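Side-chain contacts in lipolytic enzyme, G-D-S-L family (Bacteroides thetaiotaomicron, PDB 7BR2), which metabolises the drug diltiazem as a serine esterase of the SGNH (GDSL) hydrolase family in a gut bacterium: residues F105-Q108 / K109-S113; I206-N210 / D211-V215; N401-L404 / K405-D409; K433-E436 / I437-P440. All coordinates share one frame; numbering follows the deposited sequence.

Interaction 1 (F105-Q108 / K109-S113); sequences FGEQ and KYQES
Glu107 and Gln111 are joined side chain to side chain one turn apart on helix 102-125, an i to i+4 pair in the SGNH-hydrolase part of the chain. The amide NE2 of Gln111 donates to OE2 of Glu107 over 2.9 Å, with an N-H...O angle of 152°. The two chains run side by side and point the same way, but the amide comes to the oxygen from above the carboxylate plane rather than within it, and the two planes are turned 33° against each other. The other carboxylate oxygen, OE1, makes a salt bridge to Arg161 of helix 155-173, and Arg161 also forms a cation-pi contact with the Tyr110 ring, so one arginine ties this face of the helix to its neighbour.

Beneath the side chains the alpha-helical backbone bonds run unbroken: Lys109 N to Phe105 O, Tyr110 N to Gly106 O, Gln111 N to Glu107 O and Glu112 N to Gln108 O. On the next flank Lys109 NZ reaches a weak salt bridge with Glu112 OE2 at 3.5 Å.

The same lysine supplies the packing. With CG anti to the carbonyl carbon (chi1 -74°), CG is set over one face of the Phe105 ring, and the bend at chi2 brings CE back to the ring at CZ and CE1. The Phe105 ring also meets Tyr97 edge-to-face. Lys109 CG makes a CH-pi contact 3.9 Å from the Phe105 ring centroid, offset toward the rim, while Lys109 CE lies 3.8 Å from Phe105 CZ.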
# COMPACT_ATOMS: atom_id res chain seq x y z
N PHE A 105 8.74 8.82 -31.14
CA PHE A 105 7.95 9.33 -30.02
C PHE A 105 8.44 8.75 -28.70
O PHE A 105 8.64 9.48 -27.73
CB PHE A 105 6.48 8.96 -30.23
CG PHE A 105 5.58 9.36 -29.09
CD1 PHE A 105 5.15 10.67 -28.95
CD2 PHE A 105 5.16 8.42 -28.16
CE1 PHE A 105 4.30 11.03 -27.90
CE2 PHE A 105 4.33 8.77 -27.11
CZ PHE A 105 3.90 10.08 -26.98
N GLY A 106 8.59 7.42 -28.65
CA GLY A 106 9.11 6.78 -27.45
C GLY A 106 10.45 7.34 -27.03
O GLY A 106 10.69 7.57 -25.85
N GLU A 107 11.33 7.58 -28.01
CA GLU A 107 12.66 8.08 -27.67
C GLU A 107 12.59 9.52 -27.16
O GLU A 107 13.25 9.87 -26.17
CB GLU A 107 13.59 7.99 -28.89
CG GLU A 107 14.94 8.67 -28.71
CD GLU A 107 15.85 7.89 -27.79
OE1 GLU A 107 15.62 6.67 -27.62
OE2 GLU A 107 16.80 8.47 -27.24
N GLN A 108 11.74 10.35 -27.78
CA GLN A 108 11.60 11.72 -27.34
C GLN A 108 11.01 11.78 -25.93
O GLN A 108 11.46 12.56 -25.09
CB GLN A 108 10.71 12.48 -28.32
CG GLN A 108 11.36 12.62 -29.69
CD GLN A 108 10.45 13.24 -30.75
OE1 GLN A 108 9.22 13.16 -30.66
NE2 GLN A 108 11.06 13.79 -31.80
N LYS A 109 10.03 10.92 -25.65
CA LYS A 109 9.43 10.91 -24.32
C LYS A 109 10.42 10.42 -23.27
O LYS A 109 10.49 10.98 -22.17
CB LYS A 109 8.17 10.04 -24.33
CG LYS A 109 6.98 10.68 -25.03
CD LYS A 109 6.91 12.16 -24.68
CE LYS A 109 5.48 12.68 -24.72
NZ LYS A 109 5.40 14.17 -24.71
N TYR A 110 11.20 9.38 -23.60
CA TYR A 110 12.22 8.93 -22.67
C TYR A 110 13.22 10.04 -22.37
O TYR A 110 13.61 10.25 -21.21
CB TYR A 110 12.94 7.69 -23.22
CG TYR A 110 14.20 7.37 -22.47
CD1 TYR A 110 14.17 6.69 -21.27
CD2 TYR A 110 15.43 7.77 -22.96
CE1 TYR A 110 15.33 6.41 -20.58
CE2 TYR A 110 16.59 7.50 -22.29
CZ TYR A 110 16.54 6.82 -21.10
OH TYR A 110 17.72 6.56 -20.43
N GLN A 111 13.65 10.77 -23.40
CA GLN A 111 14.66 11.80 -23.19
C GLN A 111 14.10 12.94 -22.34
O GLN A 111 14.75 13.38 -21.39
CB GLN A 111 15.16 12.34 -24.54
CG GLN A 111 15.99 11.31 -25.31
CD GLN A 111 17.26 10.91 -24.58
OE1 GLN A 111 17.81 11.69 -23.80
NE2 GLN A 111 17.69 9.68 -24.79
N GLU A 112 12.88 13.38 -22.65
CA GLU A 112 12.25 14.43 -21.85
C GLU A 112 12.11 13.99 -20.40
O GLU A 112 12.40 14.76 -19.46
CB GLU A 112 10.90 14.77 -22.46
CG GLU A 112 10.20 15.96 -21.84
CD GLU A 112 8.74 16.08 -22.26
OE1 GLU A 112 8.05 16.96 -21.72
OE2 GLU A 112 8.31 15.31 -23.15
N SER A 113 11.71 12.74 -20.18
CA SER A 113 11.48 12.27 -18.83
C SER A 113 12.78 12.29 -18.02
O SER A 113 12.82 12.86 -16.93
CB SER A 113 10.89 10.87 -18.85
OG SER A 113 10.50 10.50 -17.55

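Interaction 2 (I206-N210 / D211-V215); sequences IHPDN and DGHMV
Asp211, in the first turn of helix 210-223, meets Asp209 at the N-cap position, the two side chains crossing at about a right angle. Asp211 CG sits between its backbone N and carbonyl carbon (chi1 57°), which turns OD1 back to within 3.2 Å of Asp209 CB. A water bridges the pair, giving a hydrogen to Asp211 OD1 and accepting one from Asp209 N. At Gly212 the missing side chain lets Pro208 CB close to 3.9 Å from Gly212 CA. His213 N then donates to Asp209 O, and its ring brings CD2 to 3.2 Å from Pro208 O; a second water lies in the ring plane, joined to His213 NE2 and donating to Pro208 O. A leucine in place of His213 would probably leave that water without its partner at NE2. Met214 N follows, bonding to Asn210 O. His207, just before this turn, bonds to Ser28 and Asp204 in a geometry consistent with the family's catalytic triad. The carboxylates, 4.3 Å apart from Asp209 OD2 to Asp211 OD1, would probably repel each other, a cost likely to be eased by Lys285, which forms a salt bridge with Asp211 OD2 and whose backbone N-H bonds to Asp209 OD2.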
# COMPACT_ATOMS: atom_id res chain seq x y z
N ILE A 206 -3.87 1.01 -16.82
CA ILE A 206 -3.00 2.05 -16.26
C ILE A 206 -3.14 2.14 -14.75
O ILE A 206 -2.14 2.11 -14.02
CB ILE A 206 -3.30 3.42 -16.91
CG1 ILE A 206 -3.08 3.35 -18.42
CG2 ILE A 206 -2.52 4.54 -16.22
CD1 ILE A 206 -3.68 4.51 -19.18
N HIS A 207 -4.37 2.25 -14.25
CA HIS A 207 -4.64 2.55 -12.86
C HIS A 207 -5.08 1.28 -12.14
O HIS A 207 -6.21 0.83 -12.32
CB HIS A 207 -5.72 3.63 -12.75
CG HIS A 207 -5.33 4.91 -13.42
ND1 HIS A 207 -5.75 5.26 -14.68
CD2 HIS A 207 -4.51 5.92 -13.01
CE1 HIS A 207 -5.23 6.43 -15.02
NE2 HIS A 207 -4.47 6.84 -14.02
N PRO A 208 -4.22 0.67 -11.31
CA PRO A 208 -4.61 -0.55 -10.60
C PRO A 208 -5.79 -0.35 -9.66
O PRO A 208 -5.95 0.71 -9.04
CB PRO A 208 -3.35 -0.93 -9.81
CG PRO A 208 -2.23 -0.26 -10.54
CD PRO A 208 -2.81 1.02 -11.08
N ASP A 209 -6.60 -1.39 -9.55
CA ASP A 209 -7.69 -1.47 -8.59
C ASP A 209 -7.12 -1.83 -7.21
O ASP A 209 -5.90 -1.94 -7.03
CB ASP A 209 -8.72 -2.49 -9.10
CG ASP A 209 -10.12 -2.29 -8.53
OD1 ASP A 209 -10.29 -1.55 -7.55
OD2 ASP A 209 -11.05 -2.92 -9.08
N ASN A 210 -7.99 -2.04 -6.23
CA ASN A 210 -7.53 -2.30 -4.86
C ASN A 210 -6.63 -3.53 -4.79
O ASN A 210 -5.67 -3.57 -4.01
CB ASN A 210 -8.73 -2.48 -3.93
CG ASN A 210 -9.59 -1.26 -3.86
OD1 ASN A 210 -9.14 -0.20 -3.41
ND2 ASN A 210 -10.83 -1.38 -4.32
N ASP A 211 -6.94 -4.56 -5.59
CA ASP A 211 -6.10 -5.75 -5.62
C ASP A 211 -4.70 -5.41 -6.12
O ASP A 211 -3.70 -5.87 -5.56
CB ASP A 211 -6.74 -6.84 -6.48
CG ASP A 211 -7.02 -6.38 -7.91
OD1 ASP A 211 -7.52 -5.24 -8.11
OD2 ASP A 211 -6.68 -7.13 -8.84
N GLY A 212 -4.62 -4.61 -7.19
CA GLY A 212 -3.32 -4.21 -7.69
C GLY A 212 -2.52 -3.43 -6.66
O GLY A 212 -1.32 -3.66 -6.50
N HIS A 213 -3.19 -2.52 -5.95
CA HIS A 213 -2.50 -1.75 -4.92
C HIS A 213 -2.08 -2.63 -3.76
O HIS A 213 -1.03 -2.41 -3.15
CB HIS A 213 -3.39 -0.59 -4.46
CG HIS A 213 -3.35 0.58 -5.40
ND1 HIS A 213 -2.33 1.51 -5.38
CD2 HIS A 213 -4.14 0.91 -6.44
CE1 HIS A 213 -2.51 2.38 -6.35
NE2 HIS A 213 -3.61 2.05 -7.01
N MET A 214 -2.86 -3.67 -3.45
CA MET A 214 -2.44 -4.58 -2.40
C MET A 214 -1.26 -5.43 -2.85
O MET A 214 -0.36 -5.71 -2.06
CB MET A 214 -3.61 -5.45 -1.95
CG MET A 214 -3.35 -6.21 -0.66
SD MET A 214 -2.68 -5.20 0.68
CE MET A 214 -1.28 -6.19 1.18
N VAL A 215 -1.22 -5.80 -4.14
CA VAL A 215 -0.04 -6.48 -4.66
C VAL A 215 1.17 -5.56 -4.60
O VAL A 215 2.28 -5.99 -4.27
CB VAL A 215 -0.30 -6.99 -6.09
CG1 VAL A 215 1.00 -7.37 -6.77
CG2 VAL A 215 -1.23 -8.20 -6.05
O HOH W 1 -4.31 3.38 -9.56
O HOH W 2 -6.39 -4.10 -10.27

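Interaction 3 (N401-L404 / K405-D409); sequences NMWL and KGRRD
The Trp403 indole carries the Arg407 guanidinium over one face, with Trp371 of helix 344-377 meeting the indole edge-to-face. Arg407 CZ lies 3.6 Å from the centroid of the six-membered ring, 17° off its normal, a cation-pi contact in which the two planes are tilted 32° from each other. NH2 takes the far end of the ring, 3.1 Å from Trp403 CZ2, while the aliphatic CD makes a CH-pi contact with the five-membered ring, 3.9 Å from its centroid. A bend at Arg407's second torsion (chi2 111°) swings the chain back over the tryptophan, one turn earlier. Arg407 NE also forms a salt bridge with Glu368, which probably helps fix how the guanidinium is turned.

All this sits on the short helix 402-406 and its junction with helix 408-414. Asn401 is the N-cap of the first: its OD1 accepts from Leu404 N at 3.1 Å, the donor standing above the amide's carbonyl plane, and Asn401 O takes Lys405 N. Leu404 faces inward, against Trp371 and Phe376 of helix 344-377 and Met394 of helix 388-397. At the far end Arg407 N turns to Leu404 O, 3.0 Å away, with a weak second bond to Trp403 O.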
# COMPACT_ATOMS: atom_id res chain seq x y z
N ASN A 401 -11.92 25.22 -17.75
CA ASN A 401 -11.08 24.26 -17.03
C ASN A 401 -12.00 23.33 -16.24
O ASN A 401 -12.33 23.61 -15.08
CB ASN A 401 -10.07 24.95 -16.11
CG ASN A 401 -8.98 24.01 -15.60
OD1 ASN A 401 -9.19 22.81 -15.45
ND2 ASN A 401 -7.79 24.56 -15.37
N MET A 402 -12.42 22.24 -16.88
CA MET A 402 -13.37 21.32 -16.27
C MET A 402 -12.87 20.83 -14.92
O MET A 402 -13.60 20.85 -13.92
CB MET A 402 -13.60 20.11 -17.18
CG MET A 402 -15.00 19.51 -17.17
SD MET A 402 -16.31 20.71 -17.45
CE MET A 402 -16.56 20.49 -19.21
N TRP A 403 -11.59 20.47 -14.85
CA TRP A 403 -11.05 19.89 -13.63
C TRP A 403 -11.03 20.90 -12.51
O TRP A 403 -11.37 20.58 -11.37
CB TRP A 403 -9.65 19.34 -13.92
CG TRP A 403 -9.13 18.36 -12.93
CD1 TRP A 403 -8.17 18.57 -11.99
CD2 TRP A 403 -9.55 17.01 -12.78
NE1 TRP A 403 -7.96 17.43 -11.26
CE2 TRP A 403 -8.80 16.45 -11.73
CE3 TRP A 403 -10.49 16.21 -13.43
CZ2 TRP A 403 -8.96 15.13 -11.32
CZ3 TRP A 403 -10.65 14.90 -13.02
CH2 TRP A 403 -9.89 14.38 -11.97
N LEU A 404 -10.67 22.15 -12.82
CA LEU A 404 -10.67 23.18 -11.78
C LEU A 404 -12.08 23.49 -11.31
O LEU A 404 -12.31 23.65 -10.11
CB LEU A 404 -9.99 24.45 -12.30
CG LEU A 404 -9.76 25.60 -11.30
CD1 LEU A 404 -8.68 25.25 -10.29
CD2 LEU A 404 -9.43 26.89 -12.02
N LYS A 405 -13.06 23.51 -12.23
CA LYS A 405 -14.43 23.75 -11.82
C LYS A 405 -14.93 22.63 -10.92
O LYS A 405 -15.70 22.87 -9.99
CB LYS A 405 -15.36 23.86 -13.03
CG LYS A 405 -16.77 24.32 -12.66
CD LYS A 405 -17.70 24.40 -13.86
CE LYS A 405 -18.83 25.37 -13.56
NZ LYS A 405 -19.87 25.38 -14.62
N GLY A 406 -14.51 21.39 -11.19
CA GLY A 406 -14.91 20.30 -10.31
C GLY A 406 -14.36 20.42 -8.90
O GLY A 406 -14.96 19.88 -7.97
N ARG A 407 -13.27 21.14 -8.72
CA ARG A 407 -12.66 21.29 -7.40
C ARG A 407 -12.90 22.64 -6.75
O ARG A 407 -12.31 22.90 -5.70
CB ARG A 407 -11.17 20.98 -7.46
CG ARG A 407 -10.88 19.50 -7.61
CD ARG A 407 -10.31 19.08 -8.93
NE ARG A 407 -10.34 17.62 -9.01
CZ ARG A 407 -11.39 16.93 -9.43
NH1 ARG A 407 -12.48 17.55 -9.83
NH2 ARG A 407 -11.34 15.60 -9.47
N ARG A 408 -13.71 23.53 -7.34
CA ARG A 408 -13.88 24.85 -6.76
C ARG A 408 -14.51 24.79 -5.37
O ARG A 408 -14.16 25.59 -4.49
CB ARG A 408 -14.71 25.76 -7.67
CG ARG A 408 -14.93 27.13 -7.00
CD ARG A 408 -15.41 28.21 -7.96
NE ARG A 408 -16.50 27.75 -8.80
CZ ARG A 408 -17.15 28.54 -9.66
NH1 ARG A 408 -16.79 29.82 -9.77
NH2 ARG A 408 -18.14 28.06 -10.39
N ASP A 409 -15.51 23.93 -5.17
CA ASP A 409 -16.12 23.83 -3.84
C ASP A 409 -15.09 23.36 -2.80
O ASP A 409 -14.90 23.98 -1.73
CB ASP A 409 -17.32 22.88 -3.92
CG ASP A 409 -18.07 22.78 -2.61
OD1 ASP A 409 -18.34 23.84 -2.01
OD2 ASP A 409 -18.40 21.66 -2.17

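Interaction 4 (K433-E436 / I437-P440); sequences KIYE and INKP
Ile437 N closes the last turn of helix 417-437, donating to Lys433 O at 2.9 Å and, weakly, to Ile434 O, before the chain leaves toward strand 443-449. Lys433 O also accepts from Glu436 N, so two backbone donors share it. The Ile437 side chain folds back over this carbonyl, with CG1 3.3 Å from Lys433 O, and the side chain also packs on Leu355 of helix 344-377.

Asn438 is the first residue past helix 417-437. Its CG lies between the backbone N and the carbonyl carbon (chi1 60°), which turns the amide back along the last turn: Asn438 CG comes to 3.2 Å from Ile434 O, and ND2 to 3.4 Å from Tyr435 CD1, the amide and ring planes nearly perpendicular at 85°. ND2 itself donates to Met44 O at the end of helix 35-46, and Tyr435 OH bonds to Trp40 of the same helix. With an alanine at Asn438, Lys439 NZ would probably lose an acceptor and Met44 O a donor, leaving the helix end less tied to helix 35-46.

Lys439 curls back, its chain bent at chi2 (-64°), so that NZ bonds to Asn438 OD1 at 3.0 Å and weakly to Tyr435 O. On the outer side Lys433 NZ makes a 3.3 Å salt bridge to Glu436 OE2. The ammonium of Lys439 thus lies beside two oxygens near the C-terminal end of the helix, where its positive charge would be expected to complement the helix dipole.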
# COMPACT_ATOMS: atom_id res chain seq x y z
N LYS A 433 -6.07 6.98 17.42
CA LYS A 433 -6.92 5.86 17.80
C LYS A 433 -6.28 4.54 17.36
O LYS A 433 -6.21 3.58 18.13
CB LYS A 433 -8.31 6.02 17.19
CG LYS A 433 -9.38 5.17 17.88
CD LYS A 433 -9.35 5.43 19.37
CE LYS A 433 -10.74 5.54 19.94
NZ LYS A 433 -10.75 5.98 21.36
N ILE A 434 -5.78 4.50 16.12
CA ILE A 434 -5.14 3.29 15.61
C ILE A 434 -4.00 2.86 16.53
O ILE A 434 -3.92 1.69 16.92
CB ILE A 434 -4.66 3.49 14.16
CG1 ILE A 434 -5.83 3.40 13.20
CG2 ILE A 434 -3.60 2.46 13.80
CD1 ILE A 434 -5.49 3.87 11.79
N TYR A 435 -3.10 3.79 16.87
CA TYR A 435 -1.96 3.40 17.71
C TYR A 435 -2.33 3.28 19.19
O TYR A 435 -1.47 2.92 20.01
CB TYR A 435 -0.81 4.37 17.52
CG TYR A 435 -0.04 4.08 16.25
CD1 TYR A 435 0.90 3.07 16.21
CD2 TYR A 435 -0.29 4.80 15.07
CE1 TYR A 435 1.60 2.78 15.05
CE2 TYR A 435 0.40 4.52 13.91
CZ TYR A 435 1.35 3.50 13.91
OH TYR A 435 2.07 3.20 12.78
N GLU A 436 -3.58 3.55 19.54
CA GLU A 436 -4.06 3.24 20.88
C GLU A 436 -4.71 1.85 20.96
O GLU A 436 -4.54 1.17 21.97
CB GLU A 436 -5.04 4.34 21.30
CG GLU A 436 -5.99 4.03 22.46
CD GLU A 436 -7.09 5.10 22.60
OE1 GLU A 436 -6.84 6.26 22.23
OE2 GLU A 436 -8.22 4.76 23.04
N ILE A 437 -5.36 1.39 19.90
CA ILE A 437 -6.10 0.13 19.97
C ILE A 437 -5.38 -1.02 19.27
O ILE A 437 -5.97 -2.09 19.13
CB ILE A 437 -7.52 0.29 19.43
CG1 ILE A 437 -7.48 0.52 17.91
CG2 ILE A 437 -8.25 1.37 20.18
CD1 ILE A 437 -8.83 0.60 17.26
N ASN A 438 -4.15 -0.83 18.79
CA ASN A 438 -3.53 -1.87 17.99
C ASN A 438 -2.69 -2.86 18.81
O ASN A 438 -2.00 -3.70 18.22
CB ASN A 438 -2.67 -1.25 16.86
CG ASN A 438 -1.56 -0.39 17.38
OD1 ASN A 438 -1.49 -0.10 18.57
ND2 ASN A 438 -0.69 0.07 16.48
N LYS A 439 -2.72 -2.76 20.14
CA LYS A 439 -1.94 -3.65 20.99
C LYS A 439 -2.68 -4.96 21.23
O LYS A 439 -3.78 -4.94 21.79
CB LYS A 439 -1.65 -2.98 22.33
CG LYS A 439 -1.40 -1.47 22.26
CD LYS A 439 -0.16 -1.18 21.45
CE LYS A 439 0.07 0.31 21.37
NZ LYS A 439 0.88 0.74 20.20
N PRO A 440 -2.11 -6.10 20.86
CA PRO A 440 -2.79 -7.37 21.13
C PRO A 440 -3.02 -7.54 22.62
O PRO A 440 -2.19 -7.14 23.44
CB PRO A 440 -1.82 -8.43 20.59
CG PRO A 440 -0.95 -7.71 19.62
CD PRO A 440 -0.82 -6.30 20.17

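Overall arrangement
Each contact is local, lying within a helix or at one of its ends. Interaction 2 is the buried one, its centre about 9 Å from the centre of the chain, and its polar groups are met by waters and loop residues beside the probable catalytic histidine. Interactions 1 and 3 are surface contacts that both lay a long cationic side chain over an aromatic face: a lysine methylene in mid-helix, a guanidinium at a helix junction. Interaction 4, partly buried, ends a helix, whereas interaction 2 begins a different one. Interactions 3 and 4 both pack against helix 344-377, while interactions 2 and 4 both touch helix 35-46, though their centres stand about 27 Å apart.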